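Local coordinates for laccase (Botrytis aclada, PDB 3SQR), which oxidises phenols such as hydroquinones at copper centres while reducing dioxygen to water, and probably helps to degrade lignin and detoxify its products, at residues A[110-115]-A[123-128]; A[140-145]-A[521-526]; A[151-156]-A[554-559]; A[171-176]-A[531-536]. One frame throughout, in Å; residues are numbered along the deposited sequence. Where two conformers were deposited one is given.

Interaction 1: residues A[110-115]-A[123-128]. With CU (copper (II) ion), chain F.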
loop_
_atom_site.group_PDB
_atom_site.type_symbol
_atom_site.label_atom_id
_atom_site.label_comp_id
_atom_site.label_asym_id
_atom_site.label_seq_id
_atom_site.Cartn_x
_atom_site.Cartn_y
_atom_site.Cartn_z
ATOM N N ILE A 110 -7.478 0.762 -17.730
ATOM C CA ILE A 110 -7.678 1.959 -16.938
ATOM C C ILE A 110 -6.970 3.118 -17.621
ATOM O O ILE A 110 -5.776 3.199 -17.613
ATOM C CB ILE A 110 -7.181 1.817 -15.532
ATOM C CG1 ILE A 110 -7.751 0.507 -14.923
ATOM C CG2 ILE A 110 -7.488 3.129 -14.724
ATOM C CD1 ILE A 110 -7.042 -0.008 -13.686
ATOM N N HIS A 111 -7.759 3.964 -18.253
ATOM C CA HIS A 111 -7.265 5.159 -18.928
ATOM C C HIS A 111 -7.018 6.243 -17.937
ATOM O O HIS A 111 -7.980 6.742 -17.341
ATOM C CB HIS A 111 -8.259 5.673 -19.963
ATOM C CG HIS A 111 -8.795 4.612 -20.867
ATOM N ND1 HIS A 111 -8.134 4.208 -22.007
ATOM C CD2 HIS A 111 -9.941 3.894 -20.823
ATOM C CE1 HIS A 111 -8.835 3.259 -22.606
ATOM N NE2 HIS A 111 -9.945 3.062 -21.921
ATOM N N VAL A 112 -5.744 6.591 -17.723
ATOM C CA VAL A 112 -5.369 7.560 -16.711
ATOM C C VAL A 112 -4.905 8.805 -17.409
ATOM O O VAL A 112 -3.832 8.819 -18.027
ATOM C CB VAL A 112 -4.282 7.084 -15.770
ATOM C CG1 VAL A 112 -3.947 8.159 -14.761
ATOM C CG2 VAL A 112 -4.807 5.793 -14.987
ATOM N N THR A 113 -5.673 9.864 -17.219
ATOM C CA THR A 113 -5.303 11.183 -17.789
ATOM C C THR A 113 -4.818 12.083 -16.704
ATOM O O THR A 113 -5.470 12.237 -15.651
ATOM C CB THR A 113 -6.519 11.830 -18.488
ATOM O OG1 THR A 113 -7.025 10.965 -19.543
ATOM C CG2 THR A 113 -6.129 13.250 -19.025
ATOM N N ASN A 114 -3.624 12.641 -16.906
ATOM C CA ASN A 114 -3.056 13.559 -15.960
ATOM C C ASN A 114 -3.583 14.937 -16.218
ATOM O O ASN A 114 -3.098 15.628 -17.086
ATOM C CB ASN A 114 -1.508 13.614 -16.013
ATOM C CG ASN A 114 -0.940 14.493 -14.995
ATOM O OD1 ASN A 114 -1.663 15.053 -14.148
ATOM N ND2 ASN A 114 0.428 14.593 -14.975
ATOM N N ASN A 115 -4.511 15.367 -15.395
ATOM C CA ASN A 115 -5.027 16.736 -15.460
ATOM C C ASN A 115 -4.489 17.691 -14.401
ATOM O O ASN A 115 -5.108 18.734 -14.115
ATOM C CB ASN A 115 -6.550 16.719 -15.503
ATOM C CG ASN A 115 -7.061 16.196 -16.806
ATOM O OD1 ASN A 115 -6.632 16.648 -17.906
ATOM N ND2 ASN A 115 -7.927 15.168 -16.726
ATOM N N ILE A 123 0.577 5.811 -11.860
ATOM C CA ILE A 123 -0.357 5.154 -10.943
ATOM C C ILE A 123 0.014 3.720 -10.797
ATOM O O ILE A 123 0.084 2.991 -11.794
ATOM C CB ILE A 123 -1.788 5.240 -11.445
ATOM C CG1 ILE A 123 -2.144 6.661 -11.810
ATOM C CG2 ILE A 123 -2.816 4.648 -10.366
ATOM C CD1 ILE A 123 -1.879 7.751 -10.814
ATOM N N HIS A 124 0.208 3.320 -9.537
ATOM C CA HIS A 124 0.547 1.982 -9.144
ATOM C C HIS A 124 -0.701 1.263 -8.536
ATOM O O HIS A 124 -1.501 1.819 -7.847
ATOM C CB HIS A 124 1.696 1.994 -8.145
ATOM C CG HIS A 124 1.956 0.674 -7.504
ATOM N ND1 HIS A 124 2.414 -0.415 -8.221
ATOM C CD2 HIS A 124 1.907 0.283 -6.206
ATOM C CE1 HIS A 124 2.530 -1.452 -7.400
ATOM N NE2 HIS A 124 2.257 -1.048 -6.169
ATOM N N TRP A 125 -0.779 -0.003 -8.852
ATOM C CA TRP A 125 -1.913 -0.882 -8.466
ATOM C C TRP A 125 -1.302 -1.768 -7.396
ATOM O O TRP A 125 -0.529 -2.693 -7.686
ATOM C CB TRP A 125 -2.431 -1.616 -9.721
ATOM C CG TRP A 125 -2.420 -0.694 -10.901
ATOM C CD1 TRP A 125 -1.397 -0.540 -11.833
ATOM C CD2 TRP A 125 -3.393 0.288 -11.226
ATOM N NE1 TRP A 125 -1.711 0.470 -12.674
ATOM C CE2 TRP A 125 -2.893 1.030 -12.300
ATOM C CE3 TRP A 125 -4.615 0.692 -10.633
ATOM C CZ2 TRP A 125 -3.544 2.103 -12.811
ATOM C CZ3 TRP A 125 -5.275 1.781 -11.143
ATOM C CH2 TRP A 125 -4.754 2.480 -12.252
ATOM N N HIS A 126 -1.564 -1.402 -6.131
ATOM C CA HIS A 126 -0.778 -1.925 -5.052
ATOM C C HIS A 126 -0.952 -3.427 -4.894
ATOM O O HIS A 126 -2.019 -3.948 -4.684
ATOM C CB HIS A 126 -0.974 -1.120 -3.758
ATOM C CG HIS A 126 -0.087 -1.582 -2.678
ATOM N ND1 HIS A 126 0.806 -0.766 -2.052
ATOM C CD2 HIS A 126 -0.005 -2.785 -2.061
ATOM C CE1 HIS A 126 1.429 -1.445 -1.113
ATOM N NE2 HIS A 126 0.986 -2.689 -1.123
ATOM N N GLY A 127 0.181 -4.115 -4.870
ATOM C CA GLY A 127 0.225 -5.528 -4.634
ATOM C C GLY A 127 -0.158 -6.353 -5.850
ATOM O O GLY A 127 -0.146 -7.581 -5.780
ATOM N N ILE A 128 -0.454 -5.686 -6.960
ATOM C CA ILE A 128 -0.849 -6.373 -8.150
ATOM C C ILE A 128 0.402 -6.942 -8.786
ATOM O O ILE A 128 1.305 -6.216 -9.094
ATOM C CB ILE A 128 -1.665 -5.464 -9.130
ATOM C CG1 ILE A 128 -2.994 -5.037 -8.439
ATOM C CG2 ILE A 128 -2.055 -6.234 -10.397
ATOM C CD1 ILE A 128 -3.962 -6.201 -8.006
HETATM CU CU CU F . 1.455 1.086 -2.289
#
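Ile123 begins the contact by laying its CG1 against Val112 CG1, 3.8 Å away, two branched aliphatic residues well suited to a buried core. Its other branch, CG2, turns back over one face of the Trp125 ring. Trp125 carries the largest share of the contact: CG is anti to its carbonyl carbon (chi1 -39°), which brings the indole up against strand 107-114, and Ile110 CD1 lies over the face opposite Ile123. Ile110 CD1 stands 3.8 Å from the centroid of the six-membered ring of Trp125, 22° off its normal, a CH-pi contact. Val112 CG2 meets the indole at its edge, 4.3 Å from Trp125 CH2. A flat, wide side chain thus fills the gap between strands that share no hydrogen bond. Next, His126 points elsewhere and binds a copper ion through ND1 at 2.0 Å, together with His168 and His527. A type II turn then closes with Ile128 N bonded to Trp125 O, and Gly127 readily adopts the positive phi (78°) that this turn needs. Strand 107-114 lies between 67-79 and 152-158 in one sheet, strand 123-125 edges the facing sheet beside 163-169, and Leu183 of strand 180-186 also touches Trp125.

Interaction 2: residues A[140-145]-A[521-526]. With CU (copper (II) ion), chain E; CU (copper (II) ion), chain D.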
loop_
_atom_site.group_PDB
_atom_site.type_symbol
_atom_site.label_atom_id
_atom_site.label_comp_id
_atom_site.label_asym_id
_atom_site.label_seq_id
_atom_site.Cartn_x
_atom_site.Cartn_y
_atom_site.Cartn_z
ATOM N N PRO A 140 7.182 5.432 -11.562
ATOM C CA PRO A 140 7.912 6.349 -12.450
ATOM C C PRO A 140 9.386 6.227 -12.172
ATOM O O PRO A 140 9.800 6.148 -11.003
ATOM C CB PRO A 140 7.348 7.715 -12.056
ATOM C CG PRO A 140 7.005 7.584 -10.622
ATOM C CD PRO A 140 6.630 6.141 -10.402
ATOM N N GLY A 141 10.198 6.219 -13.238
ATOM C CA GLY A 141 11.594 5.947 -13.046
ATOM C C GLY A 141 11.980 4.499 -13.047
ATOM O O GLY A 141 13.174 4.161 -13.087
ATOM N N VAL A 142 11.006 3.597 -12.872
ATOM C CA VAL A 142 11.298 2.173 -12.945
ATOM C C VAL A 142 10.555 1.501 -14.091
ATOM O O VAL A 142 11.173 0.862 -14.973
ATOM C CB VAL A 142 10.965 1.468 -11.618
ATOM C CG1 VAL A 142 11.138 -0.098 -11.783
ATOM C CG2 VAL A 142 11.739 2.087 -10.394
ATOM N N THR A 143 9.208 1.592 -14.114
ATOM C CA THR A 143 8.406 0.884 -15.149
ATOM C C THR A 143 7.805 1.781 -16.215
ATOM O O THR A 143 7.215 1.324 -17.201
ATOM C CB THR A 143 7.289 0.057 -14.504
ATOM O OG1 THR A 143 6.397 0.943 -13.869
ATOM C CG2 THR A 143 7.851 -0.929 -13.492
ATOM N N GLN A 144 7.973 3.075 -16.031
ATOM C CA GLN A 144 7.518 4.080 -16.971
ATOM C C GLN A 144 8.156 5.425 -16.707
ATOM O O GLN A 144 8.647 5.714 -15.619
ATOM C CB GLN A 144 6.014 4.321 -16.874
ATOM C CG GLN A 144 5.521 4.824 -15.556
ATOM C CD GLN A 144 4.027 5.097 -15.589
ATOM O OE1 GLN A 144 3.225 4.206 -15.253
ATOM N NE2 GLN A 144 3.640 6.280 -16.034
ATOM N N CYS A 145 8.072 6.295 -17.699
ATOM C CA CYS A 145 8.241 7.697 -17.494
ATOM C C CYS A 145 6.913 8.190 -16.877
ATOM O O CYS A 145 5.860 7.593 -17.125
ATOM C CB CYS A 145 8.450 8.460 -18.801
ATOM S SG CYS A 145 10.061 8.048 -19.592
ATOM N N SER A 521 11.389 -5.245 -13.487
ATOM C CA SER A 521 12.130 -4.369 -12.655
ATOM C C SER A 521 11.189 -3.971 -11.549
ATOM O O SER A 521 10.260 -3.192 -11.780
ATOM C CB SER A 521 12.550 -3.172 -13.456
ATOM O OG SER A 521 11.438 -2.591 -14.104
ATOM N N TRP A 522 11.490 -4.481 -10.371
ATOM C CA TRP A 522 10.580 -4.427 -9.231
ATOM C C TRP A 522 11.110 -3.596 -8.080
ATOM O O TRP A 522 12.100 -3.933 -7.463
ATOM C CB TRP A 522 10.273 -5.851 -8.796
ATOM C CG TRP A 522 9.767 -6.655 -9.908
ATOM C CD1 TRP A 522 10.313 -7.801 -10.434
ATOM C CD2 TRP A 522 8.611 -6.398 -10.682
ATOM N NE1 TRP A 522 9.599 -8.247 -11.443
ATOM C CE2 TRP A 522 8.514 -7.453 -11.630
ATOM C CE3 TRP A 522 7.591 -5.461 -10.624
ATOM C CZ2 TRP A 522 7.476 -7.561 -12.517
ATOM C CZ3 TRP A 522 6.538 -5.563 -11.538
ATOM C CH2 TRP A 522 6.505 -6.601 -12.492
ATOM N N LEU A 523 10.423 -2.529 -7.806
ATOM C CA LEU A 523 10.773 -1.632 -6.727
ATOM C C LEU A 523 10.512 -2.295 -5.360
ATOM O O LEU A 523 9.535 -3.043 -5.191
ATOM C CB LEU A 523 9.969 -0.347 -6.834
ATOM C CG LEU A 523 10.348 0.771 -5.852
ATOM C CD1 LEU A 523 11.800 1.281 -6.196
ATOM C CD2 LEU A 523 9.352 1.896 -5.905
ATOM N N LEU A 524 11.400 -2.062 -4.405
ATOM C CA LEU A 524 11.141 -2.434 -3.028
ATOM C C LEU A 524 11.489 -1.192 -2.214
ATOM O O LEU A 524 12.503 -0.572 -2.437
ATOM C CB LEU A 524 12.016 -3.602 -2.587
ATOM C CG LEU A 524 11.946 -3.905 -1.078
ATOM C CD1 LEU A 524 12.048 -5.408 -0.840
ATOM C CD2 LEU A 524 13.028 -3.084 -0.319
ATOM N N HIS A 525 10.603 -0.792 -1.318
ATOM C CA HIS A 525 10.790 0.439 -0.627
ATOM C C HIS A 525 9.998 0.499 0.634
ATOM O O HIS A 525 9.033 -0.246 0.799
ATOM C CB HIS A 525 10.384 1.608 -1.513
ATOM C CG HIS A 525 8.936 1.627 -1.846
ATOM N ND1 HIS A 525 8.038 2.473 -1.233
ATOM C CD2 HIS A 525 8.221 0.881 -2.721
ATOM C CE1 HIS A 525 6.841 2.284 -1.758
ATOM N NE2 HIS A 525 6.919 1.298 -2.637
ATOM N N CYS A 526 10.453 1.358 1.540
ATOM C CA CYS A 526 9.631 1.753 2.679
ATOM C C CYS A 526 8.437 2.559 2.150
ATOM O O CYS A 526 8.600 3.446 1.281
ATOM C CB CYS A 526 10.434 2.620 3.642
ATOM S SG CYS A 526 9.428 3.073 5.002
HETATM CU CU CU E . 5.664 0.854 -4.121
HETATM CU CU CU D . 10.778 3.946 6.555
HETATM O O HOH W 1 3.843 1.499 -3.327
#
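Val142, in an irregular loop, comes up to Ser521 on strand 520-526 with their CA atoms 6.6 Å apart, and no hydrogen bond joins the two backbones. The side chains do the touching. Val142 CG1, set anti to the backbone N (chi1 174°), presses against Ser521 from its carbonyl side: it is 3.2 Å from Ser521 O and 3.4 Å from Ser521 OG. The second methyl, CG2, reaches Leu523 CD1 at 4.3 Å, so the fork of the valine spans two residues that face the same way along the strand. Thr143 adds its CG2, 3.7 Å from Ser521 O, while its hydroxyl turns to Val139 N. The short serine side chain lets the valine methyl come close to OG as well as to the carbonyl, and the aliphatic groups suit a buried site. Gly141, whose positive phi suits a residue without a side chain, bonds through N to Gln144 O. Farther along the strand, His525 NE2 binds copper at 2.0 Å with His170 and His468, and water 1, a further ligand, lies at the ring edge in plane. His525 ND1 donates to Cys526 O at 2.8 Å from above the carbonyl plane, which should help fix the ring. Cys526 SG binds another copper at 2.2 Å. Such neighbouring ligands belong to the His-Cys-His sequence of multicopper oxidases, the accepted electron path from the type 1 copper to the trinuclear cluster.

Interaction 3: residues A[151-156]-A[554-559]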
loop_
_atom_site.group_PDB
_atom_site.type_symbol
_atom_site.label_atom_id
_atom_site.label_comp_id
_atom_site.label_asym_id
_atom_site.label_seq_id
_atom_site.Cartn_x
_atom_site.Cartn_y
_atom_site.Cartn_z
ATOM N N ASP A 151 -1.394 14.397 -20.721
ATOM C CA ASP A 151 -1.281 13.168 -21.402
ATOM C C ASP A 151 -2.167 12.099 -20.687
ATOM O O ASP A 151 -2.581 12.280 -19.533
ATOM C CB ASP A 151 0.162 12.730 -21.436
ATOM C CG ASP A 151 0.429 11.678 -22.461
ATOM O OD1 ASP A 151 -0.427 11.448 -23.339
ATOM O OD2 ASP A 151 1.533 11.063 -22.414
ATOM N N THR A 152 -2.385 11.018 -21.404
ATOM C CA THR A 152 -3.097 9.834 -20.968
ATOM C C THR A 152 -2.238 8.588 -21.147
ATOM O O THR A 152 -1.574 8.417 -22.188
ATOM C CB THR A 152 -4.447 9.687 -21.698
ATOM O OG1 THR A 152 -5.228 10.864 -21.425
ATOM C CG2 THR A 152 -5.196 8.371 -21.225
ATOM N N LEU A 153 -2.296 7.697 -20.143
ATOM C CA LEU A 153 -1.684 6.411 -20.247
ATOM C C LEU A 153 -2.744 5.437 -19.879
ATOM O O LEU A 153 -3.310 5.596 -18.823
ATOM C CB LEU A 153 -0.538 6.257 -19.275
ATOM C CG LEU A 153 0.153 4.905 -19.296
ATOM C CD1 LEU A 153 0.575 4.345 -20.709
ATOM C CD2 LEU A 153 1.334 4.973 -18.292
ATOM N N THR A 154 -2.931 4.449 -20.749
ATOM C CA THR A 154 -3.899 3.351 -20.493
ATOM C C THR A 154 -3.174 2.151 -19.900
ATOM O O THR A 154 -2.425 1.461 -20.556
ATOM C CB THR A 154 -4.655 2.986 -21.759
ATOM O OG1 THR A 154 -5.331 4.168 -22.235
ATOM C CG2 THR A 154 -5.701 1.824 -21.470
ATOM N N TYR A 155 -3.473 1.869 -18.641
ATOM C CA TYR A 155 -2.912 0.722 -17.972
ATOM C C TYR A 155 -3.780 -0.474 -18.288
ATOM O O TYR A 155 -4.994 -0.380 -18.285
ATOM C CB TYR A 155 -2.842 0.970 -16.478
ATOM C CG TYR A 155 -1.882 2.084 -16.043
ATOM C CD1 TYR A 155 -2.223 3.443 -16.091
ATOM C CD2 TYR A 155 -0.627 1.777 -15.592
ATOM C CE1 TYR A 155 -1.371 4.427 -15.670
ATOM C CE2 TYR A 155 0.214 2.731 -15.172
ATOM C CZ TYR A 155 -0.114 4.063 -15.209
ATOM O OH TYR A 155 0.786 5.008 -14.740
ATOM N N LYS A 156 -3.129 -1.569 -18.616
ATOM C CA LYS A 156 -3.791 -2.816 -18.874
ATOM C C LYS A 156 -3.195 -3.929 -18.120
ATOM O O LYS A 156 -2.002 -4.209 -18.284
ATOM C CB LYS A 156 -3.739 -3.097 -20.398
ATOM C CG LYS A 156 -4.517 -2.073 -21.229
ATOM C CD LYS A 156 -4.517 -2.518 -22.741
ATOM C CE LYS A 156 -5.246 -1.519 -23.657
ATOM N NZ LYS A 156 -5.759 -2.225 -24.941
ATOM N N THR A 554 5.314 -1.327 -26.083
ATOM C CA THR A 554 6.516 -0.554 -26.331
ATOM C C THR A 554 6.213 0.765 -26.933
ATOM O O THR A 554 6.798 1.745 -26.495
ATOM C CB THR A 554 7.572 -1.402 -27.142
ATOM O OG1 THR A 554 7.824 -2.580 -26.398
ATOM C CG2 THR A 554 8.817 -0.682 -27.282
ATOM N N ALA A 555 5.299 0.835 -27.901
ATOM C CA ALA A 555 4.909 2.102 -28.540
ATOM C C ALA A 555 4.302 2.985 -27.481
ATOM O O ALA A 555 4.630 4.130 -27.356
ATOM C CB ALA A 555 3.875 1.875 -29.769
ATOM N N ILE A 556 3.466 2.400 -26.636
ATOM C CA ILE A 556 2.796 3.211 -25.615
ATOM C C ILE A 556 3.778 3.841 -24.638
ATOM O O ILE A 556 3.739 5.037 -24.370
ATOM C CB ILE A 556 1.714 2.362 -24.913
ATOM C CG1 ILE A 556 0.539 2.155 -25.869
ATOM C CG2 ILE A 556 1.300 2.993 -23.595
ATOM C CD1 ILE A 556 -0.381 0.990 -25.413
ATOM N N PHE A 557 4.706 3.043 -24.158
ATOM C CA PHE A 557 5.762 3.465 -23.249
ATOM C C PHE A 557 6.611 4.569 -23.827
ATOM O O PHE A 557 6.880 5.597 -23.184
ATOM C CB PHE A 557 6.587 2.222 -22.969
ATOM C CG PHE A 557 7.740 2.419 -22.080
ATOM C CD1 PHE A 557 8.941 2.877 -22.574
ATOM C CD2 PHE A 557 7.665 2.045 -20.716
ATOM C CE1 PHE A 557 10.042 3.030 -21.722
ATOM C CE2 PHE A 557 8.726 2.185 -19.910
ATOM C CZ PHE A 557 9.935 2.696 -20.401
ATOM N N GLU A 558 7.018 4.330 -25.065
ATOM C CA GLU A 558 7.748 5.355 -25.825
ATOM C C GLU A 558 6.999 6.659 -25.923
ATOM O O GLU A 558 7.587 7.749 -25.718
ATOM C CB GLU A 558 8.062 4.804 -27.217
ATOM C CG GLU A 558 9.113 3.743 -27.194
ATOM C CD GLU A 558 9.217 2.933 -28.506
ATOM O OE1 GLU A 558 8.381 3.090 -29.453
ATOM O OE2 GLU A 558 10.133 2.097 -28.548
ATOM N N ASP A 559 5.697 6.560 -26.200
ATOM C CA ASP A 559 4.897 7.737 -26.326
ATOM C C ASP A 559 4.804 8.478 -25.000
ATOM O O ASP A 559 4.907 9.705 -24.944
ATOM C CB ASP A 559 3.488 7.429 -26.809
ATOM C CG ASP A 559 3.416 6.891 -28.302
ATOM O OD1 ASP A 559 4.430 6.850 -29.049
ATOM O OD2 ASP A 559 2.331 6.379 -28.691
#
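Leu153 on strand 152-158 lies nearest Ile556 on helix 551-567, the CA atoms of this pair being 7.7 Å apart; no hydrogen bond crosses, and Leu153 bonds through its backbone to Val112 of strand 107-114. One pair of methyls makes the direct apolar contact. Leu153 CD1 meets Ile556 CG2 at 3.3 Å, closer than carbon atoms usually pack, so the interface is tight at this point. The leucine does not start out straight at the helix: CG is anti to the backbone N (chi1 179°), and it is the end of the chain that swings over to the isoleucine. Leu153 CG also lies over one face of the Tyr155 ring, 4.0 Å above the plane and offset toward the rim, and Tyr155 in turn meets Trp125 edge-to-face, between the sheets. Ile556 is beta-branched, and its short CG2 branch is the one offered to the strand, while the side chain also touches Tyr136. Just before the strand begins, Asp151 OD1 accepts a weak bond from Thr152 N at 2.8 Å. Asp151 OD2 is paired with Asn563 ND2 farther along the helix, a polar bridge suited to a partly exposed margin. On the helix, Phe557 points away from the strand and meets Phe424 edge-to-face. The arrangement is that of a C-terminal helix packed against the outermost strand of a cupredoxin-type beta-sandwich sheet.

Interaction 4: residues A[171-176]-A[531-536]. With CU (copper (II) ion), chain D.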
loop_
_atom_site.group_PDB
_atom_site.type_symbol
_atom_site.label_atom_id
_atom_site.label_comp_id
_atom_site.label_asym_id
_atom_site.label_seq_id
_atom_site.Cartn_x
_atom_site.Cartn_y
_atom_site.Cartn_z
ATOM N N PHE A 171 4.174 8.573 -7.806
ATOM C CA PHE A 171 4.981 9.699 -8.254
ATOM C C PHE A 171 5.143 10.622 -7.062
ATOM O O PHE A 171 4.187 11.301 -6.594
ATOM C CB PHE A 171 4.292 10.398 -9.400
ATOM C CG PHE A 171 5.029 11.591 -9.918
ATOM C CD1 PHE A 171 4.883 12.804 -9.285
ATOM C CD2 PHE A 171 5.794 11.483 -11.034
ATOM C CE1 PHE A 171 5.528 13.929 -9.769
ATOM C CE2 PHE A 171 6.469 12.600 -11.553
ATOM C CZ PHE A 171 6.337 13.816 -10.890
ATOM N N SER A 172 6.323 10.543 -6.463
ATOM C CA SER A 172 6.652 11.413 -5.352
ATOM C C SER A 172 5.557 11.322 -4.261
ATOM O O SER A 172 5.076 10.196 -3.984
ATOM C CB SER A 172 6.978 12.870 -5.858
ATOM O OG SER A 172 7.282 13.727 -4.748
ATOM N N LEU A 173 5.204 12.407 -3.590
ATOM C CA LEU A 173 4.330 12.311 -2.402
ATOM C C LEU A 173 2.859 12.416 -2.704
ATOM O O LEU A 173 2.064 12.597 -1.798
ATOM C CB LEU A 173 4.688 13.446 -1.414
ATOM C CG LEU A 173 6.108 13.470 -0.883
ATOM C CD1 LEU A 173 6.374 14.861 -0.199
ATOM C CD2 LEU A 173 6.282 12.367 0.125
ATOM N N GLN A 174 2.484 12.270 -3.969
ATOM C CA GLN A 174 1.111 12.622 -4.374
ATOM C C GLN A 174 0.052 11.879 -3.630
ATOM O O GLN A 174 -0.986 12.421 -3.399
ATOM C CB GLN A 174 0.876 12.389 -5.839
ATOM C CG GLN A 174 1.624 13.388 -6.713
ATOM C CD GLN A 174 1.466 13.138 -8.217
ATOM O OE1 GLN A 174 1.241 12.027 -8.659
ATOM N NE2 GLN A 174 1.658 14.206 -9.041
ATOM N N TYR A 175 0.287 10.625 -3.280
ATOM C CA TYR A 175 -0.829 9.934 -2.595
ATOM C C TYR A 175 -1.099 10.524 -1.229
ATOM O O TYR A 175 -2.205 10.333 -0.651
ATOM C CB TYR A 175 -0.699 8.387 -2.569
ATOM C CG TYR A 175 0.134 7.805 -1.447
ATOM C CD1 TYR A 175 -0.395 7.638 -0.215
ATOM C CD2 TYR A 175 1.454 7.474 -1.622
ATOM C CE1 TYR A 175 0.297 7.128 0.819
ATOM C CE2 TYR A 175 2.205 6.938 -0.537
ATOM C CZ TYR A 175 1.604 6.762 0.657
ATOM O OH TYR A 175 2.248 6.254 1.779
ATOM N N GLY A 176 -0.142 11.281 -0.696
ATOM C CA GLY A 176 -0.350 12.035 0.530
ATOM C C GLY A 176 -1.366 13.142 0.446
ATOM O O GLY A 176 -1.913 13.590 1.474
ATOM N N HIS A 531 10.032 8.513 3.681
ATOM C CA HIS A 531 11.210 7.636 3.589
ATOM C C HIS A 531 11.432 7.198 2.162
ATOM O O HIS A 531 12.562 7.221 1.671
ATOM C CB HIS A 531 11.062 6.438 4.519
ATOM C CG HIS A 531 11.029 6.825 5.970
ATOM N ND1 HIS A 531 10.949 5.916 6.983
ATOM C CD2 HIS A 531 11.034 8.046 6.567
ATOM C CE1 HIS A 531 10.936 6.547 8.144
ATOM N NE2 HIS A 531 11.010 7.847 7.914
ATOM N N ALA A 532 10.358 6.884 1.458
ATOM C CA ALA A 532 10.458 6.612 0.034
ATOM C C ALA A 532 11.067 7.765 -0.713
ATOM O O ALA A 532 11.976 7.600 -1.525
ATOM C CB ALA A 532 9.030 6.231 -0.562
ATOM N N SER A 533 10.570 8.961 -0.436
ATOM C CA SER A 533 11.068 10.175 -1.088
ATOM C C SER A 533 12.550 10.482 -0.738
ATOM O O SER A 533 13.305 11.020 -1.600
ATOM C CB SER A 533 10.213 11.339 -0.703
ATOM O OG SER A 533 9.088 11.355 -1.547
ATOM N N GLU A 534 12.938 10.056 0.459
ATOM C CA GLU A 534 14.316 10.099 0.978
ATOM C C GLU A 534 15.191 8.958 0.518
ATOM O O GLU A 534 16.287 8.777 1.024
ATOM C CB GLU A 534 14.248 10.209 2.499
ATOM C CG GLU A 534 13.743 11.570 2.907
ATOM C CD GLU A 534 13.090 11.657 4.246
ATOM O OE1 GLU A 534 13.139 10.689 5.020
ATOM O OE2 GLU A 534 12.498 12.747 4.541
ATOM N N GLY A 535 14.713 8.157 -0.436
ATOM C CA GLY A 535 15.480 7.125 -0.998
ATOM C C GLY A 535 15.607 5.790 -0.305
ATOM O O GLY A 535 16.518 4.994 -0.670
ATOM N N LEU A 536 14.708 5.445 0.617
ATOM C CA LEU A 536 14.757 4.155 1.225
ATOM C C LEU A 536 14.114 3.122 0.335
ATOM O O LEU A 536 12.961 2.750 0.518
ATOM C CB LEU A 536 14.040 4.143 2.615
ATOM C CG LEU A 536 14.604 3.165 3.604
ATOM C CD1 LEU A 536 13.979 3.382 4.986
ATOM C CD2 LEU A 536 14.399 1.744 3.181
HETATM CU CU CU D . 10.778 3.946 6.555
HETATM O O HOH W 2 7.541 9.174 -2.180
#
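Ser533 and Leu173 form the heart of this contact, where helix 529-533 ends in a Schellman motif beside a type II' turn running from Phe171 to Gln174. Ser533 has the most surface buried. Its OG, anti to the carbonyl carbon (chi1 -84°), is directed at the turn, and Leu173 comes over it, CD2 3.4 Å and CG 3.7 Å from Ser533 OG. A small hydroxyl allows this closeness, while the leucine supplies an apolar lid that also packs on Val210 and on Ala529 and Trp530 of the helix. The leucine side chain offers no polar group, and Ser533 OG is hydrogen-bonded to Asp577 OD2 and accepts a bond from water 2 at 2.7 Å. The same water makes a weak bond to Ser172 O, linking turn and helix end indirectly. Ser172, the third residue of the contact, lies with its OG 4.4 Å from Ser533 OG, too far for a direct bond, yet it too is bonded to Asp577 OD2. One carboxylate oxygen from the C-terminal tail therefore holds both serines. The helix closes with Leu536 N bonded to His531 O and Gly535 N to Ala532 O, each 3.0 Å; Gly535 suits the C-prime position because it tolerates a positive phi (82°). This ending carries the copper ligand His531, whose ND1 is 2.0 Å from the copper that His463 and Cys526 also bind. Leu536, just past the glycine, brings its CD1 to 3.6 Å from that copper.

In the fold
Interactions 1, 2 and 4 are buried and hold copper ligands in their segments, whereas interaction 3 is only partly buried and lies toward the surface. Interactions 1 and 3 share a sheet: strands 107-114 and 152-158 are neighbours, and Thr113 OG1 probably bonds to Thr152 OG1. Interactions 2 and 4 meet at one copper, with Cys526 N probably bonded to Leu536 O. Interactions 2 and 3 touch through Gln144 OE1 and Tyr155 OH, and the Cys145–Cys561 disulfide joins their elements covalently. The chemistry follows place: aromatic and aliphatic packing in interaction 1, methyls against a serine in 2, one tight methyl pair in 3, and a water-linked serine in 4.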